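Local coordinates for post-proline cleaving enzyme (Rickettsia typhi, PDB 4HVT), which probably cleaves peptide bonds on the carboxyl side of proline, as a serine oligopeptidase of the prolyl oligopeptidase family, at residues 151-156 and 182-187; 256-261 and 272-277; 323-328 and 335-340; 347-352 and 520-525; 583-588 and 700-705. All blocks are in the same frame, centred on the assembly; numbering follows the deposited sequence.

Contact 1 of 5, residues 151-156 and 182-187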
# COMPACT_ATOMS: atom_id res chain seq x y z
N GLY A 151 -0.54 0.02 -17.80
CA GLY A 151 0.58 0.44 -16.94
C GLY A 151 0.17 0.64 -15.50
O GLY A 151 -0.72 -0.09 -14.98
N GLY A 152 0.77 1.66 -14.87
CA GLY A 152 0.55 1.94 -13.47
C GLY A 152 -0.53 2.98 -13.26
O GLY A 152 -0.54 3.65 -12.19
N LYS A 153 -1.46 3.13 -14.21
CA LYS A 153 -2.59 4.00 -13.94
C LYS A 153 -3.42 3.50 -12.74
O LYS A 153 -3.46 2.29 -12.47
CB LYS A 153 -3.51 4.11 -15.16
CG LYS A 153 -2.88 4.87 -16.31
CD LYS A 153 -3.88 5.46 -17.28
CE LYS A 153 -4.54 4.36 -18.07
NZ LYS A 153 -5.64 5.04 -18.81
N ASP A 154 -4.04 4.43 -12.03
CA ASP A 154 -5.06 4.10 -11.02
C ASP A 154 -6.36 3.69 -11.74
O ASP A 154 -7.14 2.88 -11.26
CB ASP A 154 -5.35 5.29 -10.08
CG ASP A 154 -4.25 5.58 -9.05
OD1 ASP A 154 -3.21 4.87 -8.97
OD2 ASP A 154 -4.42 6.58 -8.31
N GLU A 155 -6.63 4.32 -12.86
CA GLU A 155 -7.76 3.92 -13.71
C GLU A 155 -7.59 2.49 -14.10
O GLU A 155 -6.51 2.09 -14.51
CB GLU A 155 -7.76 4.74 -14.98
CG GLU A 155 -8.21 6.18 -14.77
CD GLU A 155 -8.28 6.97 -16.05
OE1 GLU A 155 -7.31 6.98 -16.79
OE2 GLU A 155 -9.36 7.62 -16.30
N MET A 156 -8.68 1.73 -14.03
CA MET A 156 -8.65 0.31 -14.33
C MET A 156 -9.99 -0.18 -14.91
O MET A 156 -10.98 0.56 -14.94
CB MET A 156 -8.25 -0.48 -13.11
CG MET A 156 -9.09 -0.26 -11.88
SD MET A 156 -8.46 -1.24 -10.44
CE MET A 156 -6.85 -0.71 -10.23
N LEU A 182 -13.76 1.15 -24.44
CA LEU A 182 -13.47 0.69 -23.08
C LEU A 182 -13.51 1.84 -22.08
O LEU A 182 -12.84 2.90 -22.28
CB LEU A 182 -12.08 0.07 -23.06
CG LEU A 182 -11.62 -0.53 -21.69
CD1 LEU A 182 -12.41 -1.75 -21.32
CD2 LEU A 182 -10.17 -0.92 -21.73
N LEU A 183 -14.30 1.66 -21.02
CA LEU A 183 -14.46 2.64 -20.00
C LEU A 183 -13.52 2.29 -18.83
O LEU A 183 -13.42 1.13 -18.46
CB LEU A 183 -15.89 2.68 -19.56
CG LEU A 183 -16.89 3.02 -20.67
CD1 LEU A 183 -18.28 2.71 -20.15
CD2 LEU A 183 -16.77 4.44 -21.11
N GLU A 184 -12.80 3.28 -18.33
CA GLU A 184 -11.87 3.10 -17.22
C GLU A 184 -12.25 3.99 -16.08
O GLU A 184 -12.85 5.04 -16.29
CB GLU A 184 -10.46 3.44 -17.66
CG GLU A 184 -9.91 2.54 -18.75
CD GLU A 184 -8.60 3.07 -19.34
OE1 GLU A 184 -7.62 3.21 -18.60
OE2 GLU A 184 -8.58 3.47 -20.53
N GLY A 185 -11.92 3.59 -14.87
CA GLY A 185 -12.20 4.41 -13.70
C GLY A 185 -11.20 4.11 -12.61
O GLY A 185 -10.77 2.97 -12.50
N LYS A 186 -10.82 5.14 -11.83
CA LYS A 186 -9.82 4.92 -10.78
C LYS A 186 -10.35 3.97 -9.71
O LYS A 186 -11.33 4.24 -9.01
CB LYS A 186 -9.34 6.21 -10.12
CG LYS A 186 -8.53 7.10 -11.03
CD LYS A 186 -7.77 8.16 -10.25
CE LYS A 186 -8.69 9.09 -9.50
NZ LYS A 186 -7.86 10.05 -8.69
N PHE A 187 -9.67 2.85 -9.59
CA PHE A 187 -10.03 1.76 -8.67
C PHE A 187 -11.50 1.32 -8.84
O PHE A 187 -12.19 0.98 -7.90
CB PHE A 187 -9.66 2.10 -7.23
CG PHE A 187 -8.19 2.39 -7.06
CD1 PHE A 187 -7.25 1.38 -7.27
CD2 PHE A 187 -7.75 3.66 -6.80
CE1 PHE A 187 -5.89 1.63 -7.13
CE2 PHE A 187 -6.41 3.91 -6.68
CZ PHE A 187 -5.49 2.91 -6.86
O HOH W 1 -6.54 4.57 -21.93
O HOH W 2 -6.05 8.53 -7.22
O HOH W 3 -6.19 1.33 -17.17
O HOH W 4 -11.77 7.77 -15.06
O HOH W 5 -13.85 0.40 -15.68
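Glu155-Met156 and Gly185-Lys186 run antiparallel as a very short strand pair. Met156 and Gly185 form the hydrogen-bonded pair: Met156 N reaches Gly185 O at 2.9 Å, and Gly185 N returns to Met156 O at 3.2 Å. One step along, Glu155 and Lys186 face each other as a non-hydrogen-bonded pair, their CA atoms 3.7 Å apart. Phe187 N then bonds to Asp154 O at 3.0 Å, and the same carbonyl oxygen sits over the centre of one face of the Phe187 ring. In the N-terminal beta-propeller the pairing adds strand 185-186 alongside the beginning of strand 155-162, at a loop that faces the hydrolase domain. There Asp154 makes a salt bridge to Arg651 through OD2, while its carboxylate, tilted 38° to the Phe187 ring, brings CG to 3.6 Å from Phe187 CE2. Met156 takes chi1 55°, with CG between its backbone N and carbonyl carbon, and the bent chain delivers CE to an apolar contact 3.6 Å from Phe187 CD1; SD also lies obliquely beside the ring, a Met-aromatic contact. Lys153 NZ meets Glu184 OE1 on its syn side at 2.7 Å and reaches Glu155 OE1 at 3.3 Å from above that carboxylate plane. The lysine probably offsets the like charges of Glu155 and Glu184, and a water joins Glu184 OE1 to Glu155 O.

Contact 2 of 5, residues 256-261 and 272-277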
# COMPACT_ATOMS: atom_id res chain seq x y z
N SER A 256 -25.86 -12.05 -1.22
CA SER A 256 -26.77 -11.02 -1.56
C SER A 256 -26.69 -9.77 -0.68
O SER A 256 -27.46 -8.80 -0.87
CB SER A 256 -28.18 -11.59 -1.46
OG SER A 256 -28.49 -12.16 -0.18
N LEU A 257 -25.88 -9.80 0.35
CA LEU A 257 -25.73 -8.62 1.16
C LEU A 257 -24.47 -7.91 0.68
O LEU A 257 -23.37 -8.42 0.80
CB LEU A 257 -25.66 -8.98 2.64
CG LEU A 257 -26.99 -9.55 3.21
CD1 LEU A 257 -26.64 -10.17 4.56
CD2 LEU A 257 -28.16 -8.53 3.30
N ILE A 258 -24.65 -6.69 0.19
CA ILE A 258 -23.59 -5.86 -0.30
C ILE A 258 -23.35 -4.68 0.63
O ILE A 258 -24.31 -3.99 1.04
CB ILE A 258 -23.93 -5.36 -1.75
CG1 ILE A 258 -24.17 -6.54 -2.73
CG2 ILE A 258 -22.89 -4.35 -2.26
CD1 ILE A 258 -22.97 -7.38 -3.06
N PHE A 259 -22.06 -4.46 0.97
CA PHE A 259 -21.64 -3.34 1.77
C PHE A 259 -21.31 -2.21 0.83
O PHE A 259 -20.39 -2.32 0.03
CB PHE A 259 -20.43 -3.78 2.60
CG PHE A 259 -19.82 -2.69 3.50
CD1 PHE A 259 -20.50 -2.22 4.62
CD2 PHE A 259 -18.58 -2.24 3.27
CE1 PHE A 259 -19.96 -1.27 5.45
CE2 PHE A 259 -18.01 -1.30 4.14
CZ PHE A 259 -18.69 -0.81 5.21
N ILE A 260 -22.03 -1.11 0.98
CA ILE A 260 -21.77 0.11 0.18
C ILE A 260 -21.12 1.10 1.10
O ILE A 260 -21.66 1.37 2.16
CB ILE A 260 -23.05 0.68 -0.36
CG1 ILE A 260 -23.60 -0.30 -1.44
CG2 ILE A 260 -22.82 2.05 -0.95
CD1 ILE A 260 -24.90 0.17 -2.02
N SER A 261 -19.94 1.60 0.70
CA SER A 261 -19.17 2.47 1.54
C SER A 261 -18.83 3.78 0.79
O SER A 261 -18.14 3.76 -0.21
CB SER A 261 -17.92 1.73 2.03
OG SER A 261 -17.12 2.51 2.90
N TYR A 272 -23.79 1.57 4.05
CA TYR A 272 -25.10 1.00 3.86
C TYR A 272 -25.04 -0.52 3.60
O TYR A 272 -24.06 -1.04 3.12
CB TYR A 272 -25.82 1.59 2.64
CG TYR A 272 -25.86 3.10 2.62
CD1 TYR A 272 -24.76 3.85 2.28
CD2 TYR A 272 -27.05 3.74 2.91
CE1 TYR A 272 -24.83 5.24 2.27
CE2 TYR A 272 -27.11 5.12 2.91
CZ TYR A 272 -25.97 5.83 2.59
OH TYR A 272 -26.05 7.24 2.58
N ILE A 273 -26.13 -1.18 3.90
CA ILE A 273 -26.34 -2.51 3.41
C ILE A 273 -27.29 -2.43 2.24
O ILE A 273 -28.40 -1.92 2.39
CB ILE A 273 -26.97 -3.45 4.47
CG1 ILE A 273 -26.04 -3.55 5.69
CG2 ILE A 273 -27.17 -4.87 3.93
CD1 ILE A 273 -26.62 -4.39 6.79
N LEU A 274 -26.88 -2.98 1.11
CA LEU A 274 -27.76 -3.16 -0.07
C LEU A 274 -28.11 -4.64 -0.09
O LEU A 274 -27.23 -5.53 -0.19
CB LEU A 274 -27.07 -2.79 -1.35
CG LEU A 274 -27.83 -3.08 -2.63
CD1 LEU A 274 -28.97 -2.10 -2.87
CD2 LEU A 274 -26.89 -3.04 -3.78
N ASP A 275 -29.39 -4.93 0.06
CA ASP A 275 -29.85 -6.31 0.09
C ASP A 275 -30.46 -6.60 -1.29
O ASP A 275 -31.38 -5.83 -1.73
CB ASP A 275 -30.92 -6.43 1.18
CG ASP A 275 -31.14 -7.81 1.64
OD1 ASP A 275 -30.98 -8.72 0.82
OD2 ASP A 275 -31.61 -7.98 2.81
N THR A 276 -29.96 -7.62 -1.98
CA THR A 276 -30.28 -7.78 -3.43
C THR A 276 -31.28 -8.89 -3.77
O THR A 276 -31.57 -9.14 -4.93
CB THR A 276 -29.01 -8.01 -4.27
OG1 THR A 276 -28.36 -9.18 -3.80
CG2 THR A 276 -27.96 -6.87 -4.14
N LYS A 277 -31.85 -9.53 -2.76
CA LYS A 277 -32.58 -10.79 -3.02
C LYS A 277 -34.07 -10.63 -3.06
O LYS A 277 -34.77 -11.61 -3.40
CB LYS A 277 -32.13 -11.90 -2.06
CG LYS A 277 -32.22 -11.57 -0.59
CD LYS A 277 -31.76 -12.74 0.27
CE LYS A 277 -31.74 -12.38 1.76
NZ LYS A 277 -30.68 -11.32 1.97
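Lys277 lies against Ser256 along nearly its whole length. Its CB passes 4.0 Å from Ser256 CB, CG runs on beside the hydroxyl, and CD comes to 3.4 Å from Ser256 OG. CE stays alongside, and a bend at chi4 (-65°) turns the tip so that NZ donates to Ser256 OG at 3.2 Å. The same NZ makes a salt bridge to Asp275 OD1 at 2.9 Å, meeting it on the syn side. Leu257 lies side by side with Asp275, its CD2 3.5 Å from Asp275 CG, so a methyl group packs on the carboxylate that the lysine holds. Thr276 N bonds to Ser256 O, which closes this end of the pairing. Further in, the strands form a regular antiparallel beta hairpin of the propeller: Leu274 N to Ile258 O spans 2.8 Å, Ile258 N reaches back to Leu274 O, and Ile260 and Tyr272 make the next hydrogen-bonded pair. On the face carrying Ile258, Ile260, Tyr272 and Leu274, Ile260 CD1 rests on Leu274 CB at 3.7 Å. On the face of Leu257, Phe259, Ile273 and Asp275, Leu257 CD2 meets Ile273 CG2 at 3.8 Å. Strands 242-247 and 282-285 flank the hairpin and complete the four-stranded sheet. Backbone bonds and aliphatic contacts therefore hold the middle; at the end, Lys277 keeps its salt bridge within its own segment, and its bond to Ser256 OG is what crosses.

Contact 3 of 5, residues 323-328 and 335-340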
# COMPACT_ATOMS: atom_id res chain seq x y z
N VAL A 323 -14.62 -4.31 17.81
CA VAL A 323 -15.87 -4.88 18.28
C VAL A 323 -16.48 -5.83 17.22
O VAL A 323 -16.07 -5.80 16.03
CB VAL A 323 -16.91 -3.76 18.56
CG1 VAL A 323 -16.40 -2.72 19.57
CG2 VAL A 323 -17.31 -3.07 17.25
N ALA A 324 -17.38 -6.70 17.68
CA ALA A 324 -18.09 -7.58 16.82
C ALA A 324 -19.54 -7.45 17.14
O ALA A 324 -19.92 -7.18 18.30
CB ALA A 324 -17.66 -9.00 17.07
N LEU A 325 -20.34 -7.65 16.11
CA LEU A 325 -21.81 -7.65 16.26
C LEU A 325 -22.45 -8.44 15.14
O LEU A 325 -21.95 -8.59 14.03
CB LEU A 325 -22.43 -6.25 16.31
CG LEU A 325 -22.30 -5.27 15.14
CD1 LEU A 325 -23.26 -4.10 15.23
CD2 LEU A 325 -20.84 -4.74 14.92
N HIS A 326 -23.63 -8.90 15.41
CA HIS A 326 -24.44 -9.51 14.35
C HIS A 326 -24.79 -8.49 13.28
O HIS A 326 -25.06 -7.30 13.59
CB HIS A 326 -25.75 -10.08 14.90
CG HIS A 326 -26.42 -11.02 13.95
ND1 HIS A 326 -27.48 -10.68 13.14
CD2 HIS A 326 -26.22 -12.35 13.76
CE1 HIS A 326 -27.85 -11.73 12.43
NE2 HIS A 326 -27.09 -12.76 12.77
N PHE A 327 -24.79 -8.89 12.00
CA PHE A 327 -24.95 -7.85 10.92
C PHE A 327 -26.28 -7.10 11.02
O PHE A 327 -26.31 -5.94 10.71
CB PHE A 327 -24.77 -8.42 9.49
CG PHE A 327 -25.99 -9.19 9.00
CD1 PHE A 327 -26.17 -10.53 9.28
CD2 PHE A 327 -26.93 -8.55 8.24
CE1 PHE A 327 -27.29 -11.23 8.87
CE2 PHE A 327 -28.05 -9.23 7.80
CZ PHE A 327 -28.25 -10.55 8.11
N THR A 328 -27.31 -7.73 11.55
CA THR A 328 -28.64 -7.09 11.68
C THR A 328 -28.58 -5.92 12.66
O THR A 328 -29.31 -4.95 12.49
CB THR A 328 -29.75 -8.04 12.11
OG1 THR A 328 -29.42 -8.62 13.39
CG2 THR A 328 -29.93 -9.10 11.04
N SER A 335 -29.88 1.68 21.38
CA SER A 335 -30.87 1.02 22.28
C SER A 335 -31.25 -0.41 21.86
O SER A 335 -31.47 -1.26 22.72
CB SER A 335 -32.17 1.83 22.38
OG SER A 335 -32.09 2.76 23.42
N ASP A 336 -31.38 -0.63 20.56
CA ASP A 336 -31.76 -1.93 20.03
C ASP A 336 -30.53 -2.86 19.71
O ASP A 336 -30.79 -4.00 19.31
CB ASP A 336 -32.69 -1.75 18.80
CG ASP A 336 -34.09 -1.09 19.14
OD1 ASP A 336 -34.56 -1.18 20.28
OD2 ASP A 336 -34.75 -0.49 18.24
N LYS A 337 -29.25 -2.44 19.90
CA LYS A 337 -27.97 -3.26 19.57
C LYS A 337 -27.38 -4.37 20.53
O LYS A 337 -26.14 -4.37 20.96
CB LYS A 337 -26.78 -2.40 19.30
CG LYS A 337 -26.69 -1.76 17.94
CD LYS A 337 -25.39 -0.98 17.87
CE LYS A 337 -24.98 -0.81 16.44
NZ LYS A 337 -25.93 0.04 15.67
N THR A 338 -28.18 -5.38 20.67
CA THR A 338 -28.00 -6.32 21.73
C THR A 338 -26.77 -7.23 21.59
O THR A 338 -26.32 -7.79 22.57
CB THR A 338 -29.25 -7.21 21.85
OG1 THR A 338 -29.37 -8.00 20.67
CG2 THR A 338 -30.53 -6.37 22.02
N SER A 339 -26.21 -7.38 20.39
CA SER A 339 -25.14 -8.36 20.16
C SER A 339 -23.72 -7.80 20.26
O SER A 339 -22.75 -8.56 20.02
CB SER A 339 -25.28 -9.03 18.78
OG SER A 339 -25.06 -8.11 17.75
N LEU A 340 -23.54 -6.53 20.55
CA LEU A 340 -22.20 -5.98 20.40
C LEU A 340 -21.27 -6.49 21.49
O LEU A 340 -21.65 -6.52 22.67
CB LEU A 340 -22.24 -4.45 20.36
CG LEU A 340 -20.86 -3.84 20.21
CD1 LEU A 340 -20.94 -2.75 19.13
CD2 LEU A 340 -20.35 -3.31 21.55
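His326 turns its backbone N and CB to Ser339, while Thr328, Glu300 and Tyr301 surround its ring. Thr328 CB lies at the edge of the imidazole, in its plane, and ND1 and Thr328 OG1 share a hydrogen bond of 2.8 Å. NE2 is bonded to Glu300, and Tyr301 meets the ring edge-to-face, so both nitrogens have partners, which should hold the ring's rotation. The neighbouring Phe327 ring has Thr328 CG2 over one face, offset toward the rim. Across the contact the polar link is His326 N to Ser339 OG at 2.9 Å, with an angle of 154° at the hydrogen. With chi1 at 67°, OG sits between the backbone N and carbonyl carbon of Ser339, where it faces strand 323-326. The same OG is bonded to Asp329, so one hydroxyl links the strand's His326 N to Asp329. OG also lies 3.5 Å from Leu325 CB and the same distance from His326 CB, so carbon packs closely around it. Leu325 sends CD1 to 3.9 Å from Lys337 CE, the aliphatic part of a lysine whose NZ is bonded to Asn287 O and to other carbonyls. One residue back, Leu340 CA lies 3.3 Å from Ala324 O in a CA-H...O contact. Lys337 to Leu340 form a type I turn that leads directly into strand 341-344. This is a loop connection between the third and fourth strands of a four-stranded antiparallel propeller sheet, closed by a side-chain bond just before regular pairing begins.

Contact 4 of 5, residues 347-352 and 520-525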
# COMPACT_ATOMS: atom_id res chain seq x y z
N THR A 347 -3.85 -2.42 25.03
CA THR A 347 -2.99 -1.79 26.05
C THR A 347 -2.04 -0.78 25.38
O THR A 347 -2.01 -0.59 24.17
CB THR A 347 -2.20 -2.85 26.87
OG1 THR A 347 -1.28 -3.61 26.05
CG2 THR A 347 -3.18 -3.83 27.56
N ALA A 348 -1.26 -0.10 26.20
CA ALA A 348 -0.51 1.04 25.75
C ALA A 348 0.31 0.90 24.46
O ALA A 348 0.32 1.81 23.62
CB ALA A 348 0.42 1.45 26.87
N ASN A 349 1.00 -0.22 24.31
CA ASN A 349 1.88 -0.44 23.16
C ASN A 349 1.22 -1.30 22.05
O ASN A 349 1.90 -1.71 21.11
CB ASN A 349 3.16 -1.09 23.60
CG ASN A 349 3.98 -0.20 24.50
OD1 ASN A 349 3.85 1.03 24.44
ND2 ASN A 349 4.83 -0.82 25.30
N GLU A 350 -0.06 -1.59 22.18
CA GLU A 350 -0.74 -2.49 21.23
C GLU A 350 -1.51 -1.74 20.16
O GLU A 350 -2.03 -0.60 20.39
CB GLU A 350 -1.73 -3.44 21.93
CG GLU A 350 -1.07 -4.51 22.81
CD GLU A 350 -2.15 -5.43 23.36
OE1 GLU A 350 -2.77 -5.08 24.39
OE2 GLU A 350 -2.42 -6.47 22.72
N VAL A 351 -1.61 -2.38 19.01
CA VAL A 351 -2.45 -1.87 17.92
C VAL A 351 -3.05 -3.05 17.13
O VAL A 351 -2.42 -4.08 16.96
CB VAL A 351 -1.68 -0.90 17.00
CG1 VAL A 351 -0.62 -1.65 16.16
CG2 VAL A 351 -2.63 -0.20 16.05
N PHE A 352 -4.27 -2.87 16.66
CA PHE A 352 -4.86 -3.77 15.71
C PHE A 352 -4.18 -3.81 14.34
O PHE A 352 -3.79 -2.77 13.77
CB PHE A 352 -6.34 -3.37 15.53
CG PHE A 352 -7.06 -4.18 14.48
CD1 PHE A 352 -7.55 -5.44 14.78
CD2 PHE A 352 -7.27 -3.68 13.20
CE1 PHE A 352 -8.27 -6.18 13.82
CE2 PHE A 352 -7.99 -4.39 12.25
CZ PHE A 352 -8.44 -5.67 12.54
N GLY A 520 0.57 4.59 12.26
CA GLY A 520 -0.41 3.89 13.10
C GLY A 520 0.16 2.87 14.08
O GLY A 520 -0.60 2.09 14.64
N GLU A 521 1.46 2.91 14.36
CA GLU A 521 2.11 1.88 15.16
C GLU A 521 1.56 1.83 16.60
O GLU A 521 1.51 0.73 17.19
CB GLU A 521 3.60 2.09 15.16
CG GLU A 521 4.29 1.84 13.84
CD GLU A 521 4.38 3.08 12.93
OE1 GLU A 521 3.73 4.10 13.24
OE2 GLU A 521 5.09 3.00 11.89
N PHE A 522 1.08 2.95 17.11
CA PHE A 522 0.41 3.01 18.42
C PHE A 522 -1.03 3.52 18.31
O PHE A 522 -1.54 4.26 19.15
CB PHE A 522 1.29 3.72 19.43
CG PHE A 522 2.60 3.06 19.58
CD1 PHE A 522 2.69 1.86 20.26
CD2 PHE A 522 3.74 3.57 19.00
CE1 PHE A 522 3.90 1.21 20.42
CE2 PHE A 522 4.96 2.93 19.14
CZ PHE A 522 5.04 1.75 19.85
N GLY A 523 -1.68 3.08 17.27
CA GLY A 523 -3.10 3.31 17.05
C GLY A 523 -3.41 4.70 16.58
O GLY A 523 -2.52 5.44 16.14
N PRO A 524 -4.69 5.06 16.65
CA PRO A 524 -5.12 6.32 16.06
C PRO A 524 -4.49 7.59 16.67
O PRO A 524 -4.23 8.56 15.95
CB PRO A 524 -6.63 6.31 16.28
CG PRO A 524 -6.98 5.12 17.10
CD PRO A 524 -5.79 4.21 17.13
N GLU A 525 -4.14 7.53 17.94
CA GLU A 525 -3.50 8.69 18.58
C GLU A 525 -2.11 8.94 17.99
O GLU A 525 -1.63 10.07 17.95
CB GLU A 525 -3.36 8.49 20.08
O HOH W 6 2.62 -1.68 18.26
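Val351 has chi1 at 70°, which sets CG1 between its backbone N and carbonyl carbon and CG2 anti to N, so that both methyls point onto the turn at Gly520-Gly523. CG1 comes to 3.4 Å from Glu521 O. CG2 lies equally close to Gly520 O, also 3.4 Å away, and 3.6 Å from Gly523 N. The turn is type I, closed by Gly523 N to Gly520 O at 3.0 Å, and the valine packs on the very peptides that make it. Phe522 has chi1 -58°, and although its CB leads away from the strand, the ring swings back to set an edge on Asn349. CE1 is 3.6 Å from Asn349 O, which lies near the ring plane, and 4.0 Å from Asn349 CB. The two side chains run alongside each other, the amide turned 64° to the ring. No direct hydrogen bond crosses the contact; instead one water donates to Asn349 O and to Glu521 O, at 2.9 Å from each, and links two carbonyls that cannot bond each other. Around the Phe522 ring Trp526 approaches edge-to-face, and a bound 1,2-ethanediol, probably from the crystallisation liquor, lies about 4 Å away. Glu521 turns its carboxylate the other way, where OE2 is bonded to Asn492 N and Asn515 ND2. Gly523, with its positive phi, is the N-cap of helix 524-528. Strand 350-357 belongs to a propeller sheet and the turn to the hydrolase part, making this an interdomain contact of the two-domain architecture known from prolyl oligopeptidases.

Contact 5 of 5, residues 583-588 and 700-705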
# COMPACT_ATOMS: atom_id res chain seq x y z
N PHE A 583 22.17 15.43 6.72
CA PHE A 583 22.07 14.39 5.67
C PHE A 583 23.05 14.54 4.55
O PHE A 583 23.55 15.67 4.23
CB PHE A 583 20.64 14.38 5.07
CG PHE A 583 19.60 14.43 6.09
CD1 PHE A 583 19.36 13.29 6.87
CD2 PHE A 583 18.84 15.57 6.28
CE1 PHE A 583 18.41 13.30 7.87
CE2 PHE A 583 17.91 15.58 7.30
CZ PHE A 583 17.67 14.48 8.07
N GLY A 584 23.41 13.41 3.98
CA GLY A 584 24.36 13.37 2.86
C GLY A 584 23.74 13.01 1.51
O GLY A 584 24.35 13.26 0.46
N ALA A 585 22.55 12.42 1.52
CA ALA A 585 21.83 12.05 0.30
C ALA A 585 20.33 11.81 0.60
O ALA A 585 19.92 11.48 1.73
CB ALA A 585 22.41 10.81 -0.35
N VAL A 586 19.55 12.11 -0.40
CA VAL A 586 18.10 12.02 -0.31
C VAL A 586 17.51 11.36 -1.58
O VAL A 586 17.91 11.68 -2.69
CB VAL A 586 17.48 13.40 -0.18
CG1 VAL A 586 15.98 13.29 0.04
CG2 VAL A 586 18.06 14.22 0.98
N ALA A 587 16.53 10.48 -1.40
CA ALA A 587 15.68 10.02 -2.50
C ALA A 587 14.22 10.37 -2.17
O ALA A 587 13.69 9.96 -1.16
CB ALA A 587 15.88 8.54 -2.77
N CYS A 588 13.66 11.26 -3.00
CA CYS A 588 12.33 11.81 -2.90
C CYS A 588 11.52 11.16 -4.01
O CYS A 588 11.59 11.57 -5.18
CB CYS A 588 12.46 13.29 -3.08
SG CYS A 588 10.92 14.19 -2.86
N THR A 700 22.38 2.78 -7.12
CA THR A 700 23.63 3.31 -7.63
C THR A 700 23.80 4.70 -7.04
O THR A 700 24.88 5.02 -6.54
CB THR A 700 23.66 3.30 -9.17
OG1 THR A 700 23.52 1.95 -9.64
CG2 THR A 700 24.99 3.90 -9.68
N PHE A 701 22.72 5.49 -7.02
CA PHE A 701 22.75 6.85 -6.48
C PHE A 701 23.26 6.83 -5.01
O PHE A 701 24.12 7.61 -4.63
CB PHE A 701 21.35 7.53 -6.61
CG PHE A 701 21.18 8.74 -5.75
CD1 PHE A 701 21.73 9.97 -6.12
CD2 PHE A 701 20.48 8.67 -4.58
CE1 PHE A 701 21.54 11.08 -5.32
CE2 PHE A 701 20.32 9.76 -3.77
CZ PHE A 701 20.86 10.97 -4.13
N PHE A 702 22.71 5.96 -4.19
CA PHE A 702 23.05 5.96 -2.77
C PHE A 702 24.41 5.40 -2.55
O PHE A 702 25.14 5.87 -1.68
CB PHE A 702 21.99 5.19 -1.96
CG PHE A 702 20.80 6.04 -1.59
CD1 PHE A 702 20.98 7.15 -0.78
CD2 PHE A 702 19.49 5.65 -1.93
CE1 PHE A 702 19.91 7.94 -0.39
CE2 PHE A 702 18.43 6.42 -1.54
CZ PHE A 702 18.65 7.57 -0.77
N ALA A 703 24.75 4.36 -3.31
CA ALA A 703 26.04 3.70 -3.12
C ALA A 703 27.13 4.70 -3.47
O ALA A 703 28.16 4.81 -2.75
CB ALA A 703 26.15 2.50 -4.00
N ASN A 704 26.92 5.46 -4.53
CA ASN A 704 27.91 6.44 -4.96
C ASN A 704 27.97 7.66 -4.03
O ASN A 704 29.09 8.14 -3.72
CB ASN A 704 27.59 6.85 -6.39
CG ASN A 704 28.55 7.87 -6.94
OD1 ASN A 704 29.67 7.53 -7.48
ND2 ASN A 704 28.17 9.12 -6.81
N ALA A 705 26.81 8.15 -3.60
CA ALA A 705 26.72 9.30 -2.70
C ALA A 705 27.29 9.05 -1.30
O ALA A 705 27.94 9.95 -0.70
CB ALA A 705 25.28 9.83 -2.61
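Ala705 N bonds to Phe701 O at 2.9 Å, an ordinary helical bond between two residues one turn apart on helix 688-706, both of which face strand 585-589. No hydrogen bond joins helix to strand; everything across is carbon packing, apart from the carbonyl of Val586, whose O lies 3.3 Å from Phe701 CE2. Ala585 CB is the meeting point: Phe702 CE1 and Ala705 CB both come to 3.8 Å from it, and Phe701 CZ is a little farther, at 4.1 Å. Further along the strand, Ala587 CB touches Phe702 CE2 at 3.5 Å. Phe702 has its CG anti to the carbonyl carbon (chi1 -85°), which carries the ring toward the strand between the two alanine methyls, while Phe701 CD2 stands over the centre of one of its faces. The helix axis runs 9.1 Å from the strand's and nearly antiparallel to it, at 168°, a spacing consistent with the small alanine side chains between them. Val586 points to the other side of the sheet, onto helix 567-578. Helices thus pack on both faces of a largely parallel sheet, the layered core of the alpha/beta-hydrolase fold.

Contacts 1, 2 and 3 follow in series within the propeller, contact 4 ties the propeller to the hydrolase domain, and contact 5 lies inside that domain. Contacts 2 and 3, with centres 17 Å apart, touch directly: Leu257 CD1 packs on Phe327 CE2 at 3.7 Å, so neighbouring sheets meet there. Contacts 1 and 4 lie on opposite sides of the chain's centre, their centres 34 Å apart, yet both reach the hydrolase part. Asp154 of contact 1 sits near, without touching, the likely catalytic triad of Ser566, Asp649 and His682. In contact 5, centred 33 Å from the centre of contact 1, the side chain of Ala587 lies near, without touching, the probable nucleophile elbow.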